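Local coordinates for protein ECF RNA polymerase sigma factor SigK (Mycobacterium tuberculosis, PDB 4NQW) that probably directs RNA polymerase to specific promoters as an ECF sigma factor kept inactive by an anti-sigma factor until released by regulated proteolysis, at residues A[76-79]-A[80-84]; A[94-97]-A[98-102]; A[68-71]-A[72-75]; A[45-48]-A[49-53]. One frame throughout, in Å; residues are numbered along the deposited sequence.

From the N terminus, contact 4 (45-53) comes first, on helix 42-62. Contact 3 (68-75) and contact 1 (76-84) then run end to end along helix 65-82, contact 1 reaching just past its end, and contact 2 (94-102) lies on helix 93-111. Every contact joins neighbouring turns, so none closes a long loop, and the four follow in series without nesting or crossing. They meet in space: contact 2 touches each of the other three, packing L97 against both partner helices, and contacts 1 and 4 meet through Y76 and T50, whereas contacts 3 and 4 do not touch. Together they represent three helices of sigma-70 domain 2, the part that recognises and melts the -10 element.

Contact 1 of 4, residues A[76-79]-A[80-84]; sequences YLEV and WRNAS. With CD (cadmium ion), chain F.
E78 and N82 stand one turn apart near the C-terminal end of helix 65-82, where backbone hydrogen bonding, metal binding and side-chain packing occur side by side. The backbone bonds follow the regular i to i+4 pattern: W80 N donates to Y76 O, R81 N to L77 O, and N82 N to E78 O at 2.8 Å.

The polar group centres on E78. With CG anti to the backbone N (chi1 -177°) and the chain extended beyond it, the carboxylate is carried outward from the helix and clasps a cadmium ion with both oxygens, OE1 at 2.6 Å and OE2 at 2.8 Å. A water also binds the metal. OE2 accepts a hydrogen bond from R104, which would help fix the carboxylate's rotation; a long acidic side chain suits this place because it can reach that arginine. The N82 side chain crosses that of E78 at an angle, outside the metal shell. Its ND2 is 3.7 Å from E78 OE1, and the amide and carboxylate planes are turned 75° apart, so the two groups are neighbours rather than a flat pair.

L77 packs beside the R81 guanidinium, with L77 CD1 3.5 Å from R81 NH1; the two side chains run in the same direction, the branched leucine flanking the guanidinium obliquely.

The buried side of the helix belongs to Y76 and V79. V79 packs against F43 and F46 of helix 42-62 and against L97 and M100 of helix 93-111, while W80 meets F43 edge-to-face and Y76 hydrogen-bonds through its hydroxyl to T50.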
loop_
_atom_site.group_PDB
_atom_site.type_symbol
_atom_site.label_atom_id
_atom_site.label_comp_id
_atom_site.label_asym_id
_atom_site.label_seq_id
_atom_site.Cartn_x
_atom_site.Cartn_y
_atom_site.Cartn_z
ATOM N N TYR A 76 1.482 -4.781 12.548
ATOM C CA TYR A 76 0.736 -4.213 13.676
ATOM C C TYR A 76 1.627 -3.822 14.859
ATOM O O TYR A 76 1.239 -2.970 15.664
ATOM C CB TYR A 76 -0.397 -5.147 14.113
ATOM C CG TYR A 76 -1.549 -5.122 13.139
ATOM C CD1 TYR A 76 -1.746 -6.157 12.229
ATOM C CD2 TYR A 76 -2.425 -4.044 13.104
ATOM C CE1 TYR A 76 -2.794 -6.124 11.323
ATOM C CE2 TYR A 76 -3.473 -4.001 12.202
ATOM C CZ TYR A 76 -3.654 -5.042 11.315
ATOM O OH TYR A 76 -4.700 -5.000 10.424
ATOM N N LEU A 77 2.813 -4.419 14.960
ATOM C CA LEU A 77 3.814 -3.947 15.923
ATOM C C LEU A 77 4.303 -2.559 15.502
ATOM O O LEU A 77 4.441 -1.675 16.342
ATOM C CB LEU A 77 4.987 -4.933 16.048
ATOM C CG LEU A 77 5.995 -4.787 17.207
ATOM C CD1 LEU A 77 6.919 -3.584 17.042
ATOM C CD2 LEU A 77 5.308 -4.740 18.566
ATOM N N GLU A 78 4.547 -2.362 14.205
ATOM C CA GLU A 78 4.930 -1.036 13.699
ATOM C C GLU A 78 3.796 -0.022 13.856
ATOM O O GLU A 78 4.053 1.142 14.158
ATOM C CB GLU A 78 5.390 -1.082 12.235
ATOM C CG GLU A 78 5.853 0.283 11.722
ATOM C CD GLU A 78 6.448 0.262 10.325
ATOM O OE1 GLU A 78 6.753 1.354 9.802
ATOM O OE2 GLU A 78 6.616 -0.829 9.741
ATOM N N VAL A 79 2.554 -0.456 13.647
ATOM C CA VAL A 79 1.395 0.411 13.879
ATOM C C VAL A 79 1.475 0.953 15.300
ATOM O O VAL A 79 1.462 2.162 15.514
ATOM C CB VAL A 79 0.049 -0.330 13.701
ATOM C CG1 VAL A 79 -1.119 0.542 14.148
ATOM C CG2 VAL A 79 -0.151 -0.748 12.253
ATOM N N TRP A 80 1.577 0.039 16.259
ATOM C CA TRP A 80 1.667 0.383 17.677
ATOM C C TRP A 80 2.802 1.356 17.992
ATOM O O TRP A 80 2.599 2.348 18.695
ATOM C CB TRP A 80 1.864 -0.891 18.496
ATOM C CG TRP A 80 1.950 -0.664 19.964
ATOM C CD1 TRP A 80 3.083 -0.597 20.723
ATOM C CD2 TRP A 80 0.855 -0.479 20.858
ATOM N NE1 TRP A 80 2.757 -0.381 22.039
ATOM C CE2 TRP A 80 1.393 -0.305 22.150
ATOM C CE3 TRP A 80 -0.535 -0.444 20.693
ATOM C CZ2 TRP A 80 0.591 -0.096 23.269
ATOM C CZ3 TRP A 80 -1.329 -0.240 21.802
ATOM C CH2 TRP A 80 -0.764 -0.073 23.075
ATOM N N ARG A 81 3.990 1.071 17.469
ATOM C CA ARG A 81 5.185 1.829 17.834
ATOM C C ARG A 81 5.249 3.185 17.127
ATOM O O ARG A 81 5.565 4.197 17.757
ATOM C CB ARG A 81 6.452 1.014 17.549
ATOM C CG ARG A 81 7.519 1.172 18.619
ATOM C CD ARG A 81 8.699 0.245 18.388
ATOM N NE ARG A 81 9.337 -0.160 19.641
ATOM C CZ ARG A 81 8.973 -1.205 20.386
ATOM N NH1 ARG A 81 7.958 -1.990 20.028
ATOM N NH2 ARG A 81 9.633 -1.470 21.508
ATOM N N ASN A 82 4.938 3.200 15.830
ATOM C CA ASN A 82 5.030 4.415 15.012
ATOM C C ASN A 82 3.698 5.149 14.799
ATOM O O ASN A 82 3.602 6.003 13.916
ATOM C CB ASN A 82 5.647 4.080 13.646
ATOM C CG ASN A 82 7.083 3.600 13.748
ATOM O OD1 ASN A 82 7.592 3.341 14.840
ATOM N ND2 ASN A 82 7.746 3.477 12.604
ATOM N N ALA A 83 2.682 4.840 15.603
ATOM C CA ALA A 83 1.364 5.477 15.452
ATOM C C ALA A 83 1.395 6.984 15.716
ATOM O O ALA A 83 0.535 7.717 15.226
ATOM C CB ALA A 83 0.336 4.822 16.360
ATOM N N SER A 84 2.373 7.434 16.499
ATOM C CA SER A 84 2.551 8.860 16.774
ATOM C C SER A 84 3.010 9.640 15.537
ATOM O O SER A 84 2.826 10.854 15.469
ATOM C CB SER A 84 3.549 9.059 17.917
ATOM O OG SER A 84 4.800 8.471 17.608
HETATM CD CD CD F . 8.130 0.444 7.829
HETATM O O HOH W 1 10.678 1.187 8.541
#

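Contact 2 of 4, residues A[94-97]-A[98-102]; sequences LAWL and LTMAH
L94 and L98 sit one turn apart on helix 93-111, where L98 N donates to L94 O (2.9 Å) in the i to i+4 pattern that continues through A101, the M100 N to W96 O bond being weak. The two leucine side chains point the same way and touch through their CD2 methyls, 3.4 Å apart. A95 O is gripped twice by T99, from opposite faces of its carbonyl plane: by the backbone N and, in a bond modelled rather short, by OG1. Threonine suits this turn because its hydroxyl can be returned to the helix's own backbone.

The helix belongs to sigma-70 domain 2, and L97 faces its interior, meeting I75 of helix 65-82 and V54 of helix 42-62.

W96 and M100 form a CH-pi and Met-aromatic contact. M100 CE lies over one face of the indole, 3.3 Å from the centroid of the W96 six-membered ring and 11° off its normal. A bend at chi3 (58°) turns the methyl onto the ring. M100 SD is 4.6 Å from the same W96 centroid, higher above the ring. The flexible thioether can set its terminal methyl over the indole face, and the indole also meets F86 edge-to-face.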
loop_
_atom_site.group_PDB
_atom_site.type_symbol
_atom_site.label_atom_id
_atom_site.label_comp_id
_atom_site.label_asym_id
_atom_site.label_seq_id
_atom_site.Cartn_x
_atom_site.Cartn_y
_atom_site.Cartn_z
ATOM N N LEU A 94 -6.331 4.156 7.049
ATOM C CA LEU A 94 -6.386 2.937 6.249
ATOM C C LEU A 94 -5.221 2.892 5.257
ATOM O O LEU A 94 -4.519 1.887 5.158
ATOM C CB LEU A 94 -7.719 2.851 5.487
ATOM C CG LEU A 94 -8.473 1.514 5.423
ATOM C CD1 LEU A 94 -9.064 1.319 4.033
ATOM C CD2 LEU A 94 -7.607 0.322 5.789
ATOM N N ALA A 95 -5.027 3.993 4.534
ATOM C CA ALA A 95 -3.937 4.116 3.565
ATOM C C ALA A 95 -2.569 4.020 4.236
ATOM O O ALA A 95 -1.654 3.391 3.706
ATOM C CB ALA A 95 -4.056 5.428 2.803
ATOM N N TRP A 96 -2.441 4.650 5.400
ATOM C CA TRP A 96 -1.214 4.601 6.198
ATOM C C TRP A 96 -0.869 3.159 6.581
ATOM O O TRP A 96 0.289 2.749 6.503
ATOM C CB TRP A 96 -1.401 5.461 7.450
ATOM C CG TRP A 96 -0.189 5.645 8.309
ATOM C CD1 TRP A 96 0.818 6.546 8.123
ATOM C CD2 TRP A 96 0.117 4.943 9.519
ATOM N NE1 TRP A 96 1.743 6.435 9.135
ATOM C CE2 TRP A 96 1.337 5.458 10.005
ATOM C CE3 TRP A 96 -0.514 3.920 10.234
ATOM C CZ2 TRP A 96 1.937 4.987 11.173
ATOM C CZ3 TRP A 96 0.082 3.452 11.397
ATOM C CH2 TRP A 96 1.295 3.988 11.856
ATOM N N LEU A 97 -1.888 2.394 6.971
ATOM C CA LEU A 97 -1.719 0.995 7.372
ATOM C C LEU A 97 -1.416 0.080 6.184
ATOM O O LEU A 97 -0.470 -0.706 6.228
ATOM C CB LEU A 97 -2.976 0.502 8.099
ATOM C CG LEU A 97 -3.061 -0.984 8.469
ATOM C CD1 LEU A 97 -2.033 -1.341 9.526
ATOM C CD2 LEU A 97 -4.463 -1.323 8.953
ATOM N N LEU A 98 -2.228 0.165 5.132
ATOM C CA LEU A 98 -2.054 -0.726 3.978
ATOM C C LEU A 98 -0.762 -0.449 3.213
ATOM O O LEU A 98 -0.154 -1.367 2.667
ATOM C CB LEU A 98 -3.257 -0.666 3.026
ATOM C CG LEU A 98 -4.360 -1.707 3.252
ATOM C CD1 LEU A 98 -3.828 -3.128 3.147
ATOM C CD2 LEU A 98 -5.032 -1.506 4.593
ATOM N N THR A 99 -0.344 0.813 3.183
ATOM C CA THR A 99 0.900 1.196 2.519
ATOM C C THR A 99 2.119 0.599 3.222
ATOM O O THR A 99 3.031 0.098 2.563
ATOM C CB THR A 99 1.043 2.727 2.451
ATOM O OG1 THR A 99 -0.083 3.278 1.759
ATOM C CG2 THR A 99 2.322 3.126 1.726
ATOM N N MET A 100 2.137 0.654 4.552
ATOM C CA MET A 100 3.243 0.071 5.317
ATOM C C MET A 100 3.212 -1.459 5.274
ATOM O O MET A 100 4.258 -2.103 5.337
ATOM C CB MET A 100 3.256 0.587 6.763
ATOM C CG MET A 100 2.096 0.140 7.641
ATOM S SD MET A 100 2.403 0.400 9.400
ATOM C CE MET A 100 2.699 2.166 9.451
ATOM N N ALA A 101 2.011 -2.026 5.159
ATOM C CA ALA A 101 1.832 -3.477 5.034
ATOM C C ALA A 101 2.355 -3.976 3.694
ATOM O O ALA A 101 3.040 -5.001 3.622
ATOM C CB ALA A 101 0.365 -3.845 5.192
ATOM N N HIS A 102 2.025 -3.244 2.636
ATOM C CA HIS A 102 2.488 -3.570 1.295
ATOM C C HIS A 102 4.000 -3.436 1.177
ATOM O O HIS A 102 4.665 -4.285 0.582
ATOM C CB HIS A 102 1.834 -2.653 0.271
ATOM C CG HIS A 102 2.151 -3.024 -1.138
ATOM N ND1 HIS A 102 1.494 -4.035 -1.799
ATOM C CD2 HIS A 102 3.074 -2.543 -2.004
ATOM C CE1 HIS A 102 1.991 -4.154 -3.015
ATOM N NE2 HIS A 102 2.950 -3.260 -3.166
#

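Contact 3 of 4, residues A[68-71]-A[72-75]; sequences SEET and TQEI. With CD (cadmium ion), chain E.
T72 OG1 is anti to its own carbonyl carbon and beside the backbone N (chi1 -61°), a setting that turns the hydroxyl back along helix 65-82 to S68 O. The bond is 2.7 Å long, and T72 N gives the same oxygen a second one of 3.0 Å, the two donors arriving from opposite faces of the carbonyl plane. A buried hydroxyl is satisfied within the helix in this way, while the rest of T72 packs on Y55 of helix 42-62.

Residues 70 to 73 form the motif that contacts the RpoC subunit of the polymerase core, and it lies here on a continuous helix, with T72 and Q73 against another protein chain: Q73 N donates to E69 O, E74 N to E70 O, and I75 N to T71 O. Beta-branched T71 and I75 occupy its inner side. Their side chains meet at an angle, CG2 of T71 lying 4.0 Å from CD1 of I75, and I75 continues onto A101 of helix 93-111. The T71 hydroxyl bonds to Y67 O.

E69 extends away from this turn and chelates a cadmium ion, with OE2 at 2.4 Å and OE1 at 2.8 Å. Two waters and a polar side chain of another protein chain also bind that metal. E74, meanwhile, forms a salt bridge to R104.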
loop_
_atom_site.group_PDB
_atom_site.type_symbol
_atom_site.label_atom_id
_atom_site.label_comp_id
_atom_site.label_asym_id
_atom_site.label_seq_id
_atom_site.Cartn_x
_atom_site.Cartn_y
_atom_site.Cartn_z
ATOM N N SER A 68 3.137 -15.056 6.173
ATOM C CA SER A 68 2.074 -14.044 6.134
ATOM C C SER A 68 1.580 -13.679 7.536
ATOM O O SER A 68 1.272 -12.518 7.810
ATOM C CB SER A 68 0.897 -14.507 5.272
ATOM O OG SER A 68 1.257 -14.553 3.903
ATOM N N GLU A 69 1.506 -14.678 8.413
ATOM C CA GLU A 69 1.166 -14.450 9.814
ATOM C C GLU A 69 2.239 -13.610 10.508
ATOM O O GLU A 69 1.930 -12.617 11.164
ATOM C CB GLU A 69 0.981 -15.782 10.549
ATOM C CG GLU A 69 -0.273 -16.540 10.139
ATOM C CD GLU A 69 -0.389 -17.913 10.786
ATOM O OE1 GLU A 69 0.447 -18.261 11.649
ATOM O OE2 GLU A 69 -1.329 -18.656 10.431
ATOM N N GLU A 70 3.498 -14.005 10.349
ATOM C CA GLU A 70 4.612 -13.287 10.977
ATOM C C GLU A 70 4.747 -11.851 10.466
ATOM O O GLU A 70 5.005 -10.935 11.244
ATOM C CB GLU A 70 5.924 -14.042 10.769
ATOM C CG GLU A 70 5.972 -15.374 11.499
ATOM C CD GLU A 70 7.313 -16.071 11.386
ATOM O OE1 GLU A 70 8.206 -15.563 10.674
ATOM O OE2 GLU A 70 7.472 -17.135 12.016
ATOM N N THR A 71 4.574 -11.665 9.161
ATOM C CA THR A 71 4.625 -10.335 8.556
ATOM C C THR A 71 3.493 -9.449 9.081
ATOM O O THR A 71 3.712 -8.277 9.380
ATOM C CB THR A 71 4.547 -10.419 7.021
ATOM O OG1 THR A 71 5.574 -11.292 6.537
ATOM C CG2 THR A 71 4.709 -9.043 6.382
ATOM N N THR A 72 2.293 -10.015 9.199
ATOM C CA THR A 72 1.141 -9.285 9.734
ATOM C C THR A 72 1.390 -8.810 11.170
ATOM O O THR A 72 1.006 -7.697 11.526
ATOM C CB THR A 72 -0.151 -10.130 9.658
ATOM O OG1 THR A 72 -0.435 -10.444 8.289
ATOM C CG2 THR A 72 -1.340 -9.378 10.244
ATOM N N GLN A 73 2.038 -9.648 11.980
ATOM C CA GLN A 73 2.437 -9.266 13.339
ATOM C C GLN A 73 3.397 -8.086 13.329
ATOM O O GLN A 73 3.225 -7.133 14.090
ATOM C CB GLN A 73 3.124 -10.426 14.059
ATOM C CG GLN A 73 2.198 -11.525 14.528
ATOM C CD GLN A 73 2.946 -12.596 15.300
ATOM O OE1 GLN A 73 3.913 -13.172 14.802
ATOM N NE2 GLN A 73 2.510 -12.860 16.523
ATOM N N GLU A 74 4.419 -8.171 12.481
ATOM C CA GLU A 74 5.396 -7.095 12.340
ATOM C C GLU A 74 4.704 -5.787 11.969
ATOM O O GLU A 74 5.062 -4.727 12.478
ATOM C CB GLU A 74 6.446 -7.446 11.282
ATOM C CG GLU A 74 7.427 -8.531 11.701
ATOM C CD GLU A 74 8.384 -8.937 10.589
ATOM O OE1 GLU A 74 8.359 -8.320 9.501
ATOM O OE2 GLU A 74 9.167 -9.885 10.805
ATOM N N ILE A 75 3.706 -5.878 11.090
ATOM C CA ILE A 75 2.969 -4.705 10.617
ATOM C C ILE A 75 2.238 -4.016 11.766
ATOM O O ILE A 75 2.374 -2.811 11.949
ATOM C CB ILE A 75 1.975 -5.071 9.490
ATOM C CG1 ILE A 75 2.745 -5.485 8.233
ATOM C CG2 ILE A 75 1.074 -3.890 9.156
ATOM C CD1 ILE A 75 1.945 -6.285 7.224
HETATM CD CD CD E . -1.338 -20.336 12.180
HETATM O O HOH W 2 -2.252 -21.656 10.210
HETATM O O HOH W 3 -3.841 -21.237 12.517
#

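Contact 4 of 4, residues A[45-48]-A[49-53]; sequences EFYD and HTKSR
Helix 42-62, in the sigma-70 domain 2 bundle, is kinked at S52 and R53, whose backbone N atoms lack bonds to the preceding turn, and the turn leading into the kink, where Y47 meets K51, is already irregular. T50 N donates to Y47 O, an i to i+3 bond of 3.1 Å, whereas its bond to F46 O and that of K51 N to Y47 O are weak. F46 O is held more firmly by T50 OG1, at 2.7 Å. Threonine suits this weakened turn because its hydroxyl, placed between the backbone N and the carbonyl carbon (chi1 60°), supplies a second donor.

K51 crosses the Y47 ring. Its CB lies over one face, 3.9 Å from the Y47 centroid and 23° off the normal, in a CH-pi contact, and K51 CD lies above the same face near its edge, 3.5 Å from Y47 CE2. D48 runs alongside, with OD1 3.6 Å from K51 CE; the charged ends do not meet, and each instead pairs with an oppositely charged side chain of another protein chain. A buried aromatic flank beside a charged, partner-bound face is the pattern of an amphipathic helix, here consistent with an ECF sigma domain 2 engaged by its anti-sigma factor.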
loop_
_atom_site.group_PDB
_atom_site.type_symbol
_atom_site.label_atom_id
_atom_site.label_comp_id
_atom_site.label_asym_id
_atom_site.label_seq_id
_atom_site.Cartn_x
_atom_site.Cartn_y
_atom_site.Cartn_z
ATOM N N GLU A 45 -9.524 -2.698 18.516
ATOM C CA GLU A 45 -10.581 -2.335 17.572
ATOM C C GLU A 45 -10.013 -1.941 16.206
ATOM O O GLU A 45 -10.582 -2.294 15.171
ATOM C CB GLU A 45 -11.448 -1.205 18.137
ATOM C CG GLU A 45 -12.627 -0.831 17.246
ATOM C CD GLU A 45 -13.844 -0.358 18.023
ATOM O OE1 GLU A 45 -14.346 -1.124 18.873
ATOM O OE2 GLU A 45 -14.309 0.773 17.770
ATOM N N PHE A 46 -8.899 -1.211 16.210
ATOM C CA PHE A 46 -8.184 -0.863 14.980
ATOM C C PHE A 46 -7.760 -2.127 14.243
ATOM O O PHE A 46 -7.910 -2.226 13.025
ATOM C CB PHE A 46 -6.952 -0.008 15.293
ATOM C CG PHE A 46 -6.217 0.474 14.073
ATOM C CD1 PHE A 46 -6.613 1.638 13.424
ATOM C CD2 PHE A 46 -5.131 -0.231 13.574
ATOM C CE1 PHE A 46 -5.940 2.088 12.297
ATOM C CE2 PHE A 46 -4.454 0.216 12.447
ATOM C CZ PHE A 46 -4.859 1.377 11.810
ATOM N N TYR A 47 -7.234 -3.090 14.996
ATOM C CA TYR A 47 -6.844 -4.381 14.442
ATOM C C TYR A 47 -8.053 -5.152 13.903
ATOM O O TYR A 47 -8.038 -5.609 12.759
ATOM C CB TYR A 47 -6.108 -5.225 15.489
ATOM C CG TYR A 47 -5.886 -6.645 15.034
ATOM C CD1 TYR A 47 -4.950 -6.937 14.049
ATOM C CD2 TYR A 47 -6.631 -7.695 15.565
ATOM C CE1 TYR A 47 -4.751 -8.234 13.611
ATOM C CE2 TYR A 47 -6.437 -8.996 15.137
ATOM C CZ TYR A 47 -5.498 -9.259 14.157
ATOM O OH TYR A 47 -5.294 -10.545 13.719
ATOM N N ASP A 48 -9.093 -5.288 14.725
ATOM C CA ASP A 48 -10.290 -6.058 14.350
ATOM C C ASP A 48 -10.945 -5.586 13.049
ATOM O O ASP A 48 -11.447 -6.402 12.276
ATOM C CB ASP A 48 -11.338 -6.028 15.476
ATOM C CG ASP A 48 -11.106 -7.097 16.535
ATOM O OD1 ASP A 48 -10.424 -8.105 16.247
ATOM O OD2 ASP A 48 -11.620 -6.933 17.664
ATOM N N HIS A 49 -10.938 -4.276 12.816
ATOM C CA HIS A 49 -11.613 -3.695 11.657
ATOM C C HIS A 49 -10.768 -3.755 10.377
ATOM O O HIS A 49 -11.313 -3.682 9.273
ATOM C CB HIS A 49 -12.016 -2.242 11.956
ATOM C CG HIS A 49 -13.255 -1.800 11.242
ATOM N ND1 HIS A 49 -14.481 -2.398 11.442
ATOM C CD2 HIS A 49 -13.463 -0.811 10.339
ATOM C CE1 HIS A 49 -15.388 -1.804 10.687
ATOM N NE2 HIS A 49 -14.796 -0.836 10.010
ATOM N N THR A 50 -9.449 -3.895 10.527
ATOM C CA THR A 50 -8.522 -3.873 9.389
ATOM C C THR A 50 -7.839 -5.211 9.065
ATOM O O THR A 50 -7.261 -5.362 7.986
ATOM C CB THR A 50 -7.411 -2.826 9.614
ATOM O OG1 THR A 50 -6.666 -3.149 10.797
ATOM C CG2 THR A 50 -8.003 -1.429 9.755
ATOM N N LYS A 51 -7.914 -6.177 9.979
ATOM C CA LYS A 51 -7.096 -7.397 9.892
ATOM C C LYS A 51 -7.273 -8.220 8.611
ATOM O O LYS A 51 -6.292 -8.732 8.069
ATOM C CB LYS A 51 -7.311 -8.295 11.120
ATOM C CG LYS A 51 -8.726 -8.827 11.308
ATOM C CD LYS A 51 -8.849 -9.565 12.632
ATOM C CE LYS A 51 -10.295 -9.757 13.054
ATOM N NZ LYS A 51 -11.005 -10.738 12.193
ATOM N N SER A 52 -8.509 -8.347 8.133
ATOM C CA SER A 52 -8.778 -9.147 6.934
ATOM C C SER A 52 -8.177 -8.519 5.670
ATOM O O SER A 52 -7.751 -9.230 4.756
ATOM C CB SER A 52 -10.284 -9.370 6.751
ATOM O OG SER A 52 -10.952 -8.156 6.462
ATOM N N ARG A 53 -8.141 -7.191 5.625
ATOM C CA ARG A 53 -7.553 -6.481 4.490
ATOM C C ARG A 53 -6.022 -6.511 4.523
ATOM O O ARG A 53 -5.385 -6.649 3.477
ATOM C CB ARG A 53 -8.075 -5.043 4.420
ATOM C CG ARG A 53 -9.502 -4.949 3.897
ATOM C CD ARG A 53 -9.946 -3.517 3.626
ATOM N NE ARG A 53 -10.912 -3.025 4.610
ATOM C CZ ARG A 53 -10.604 -2.515 5.802
ATOM N NH1 ARG A 53 -9.341 -2.424 6.203
ATOM N NH2 ARG A 53 -11.572 -2.099 6.610
#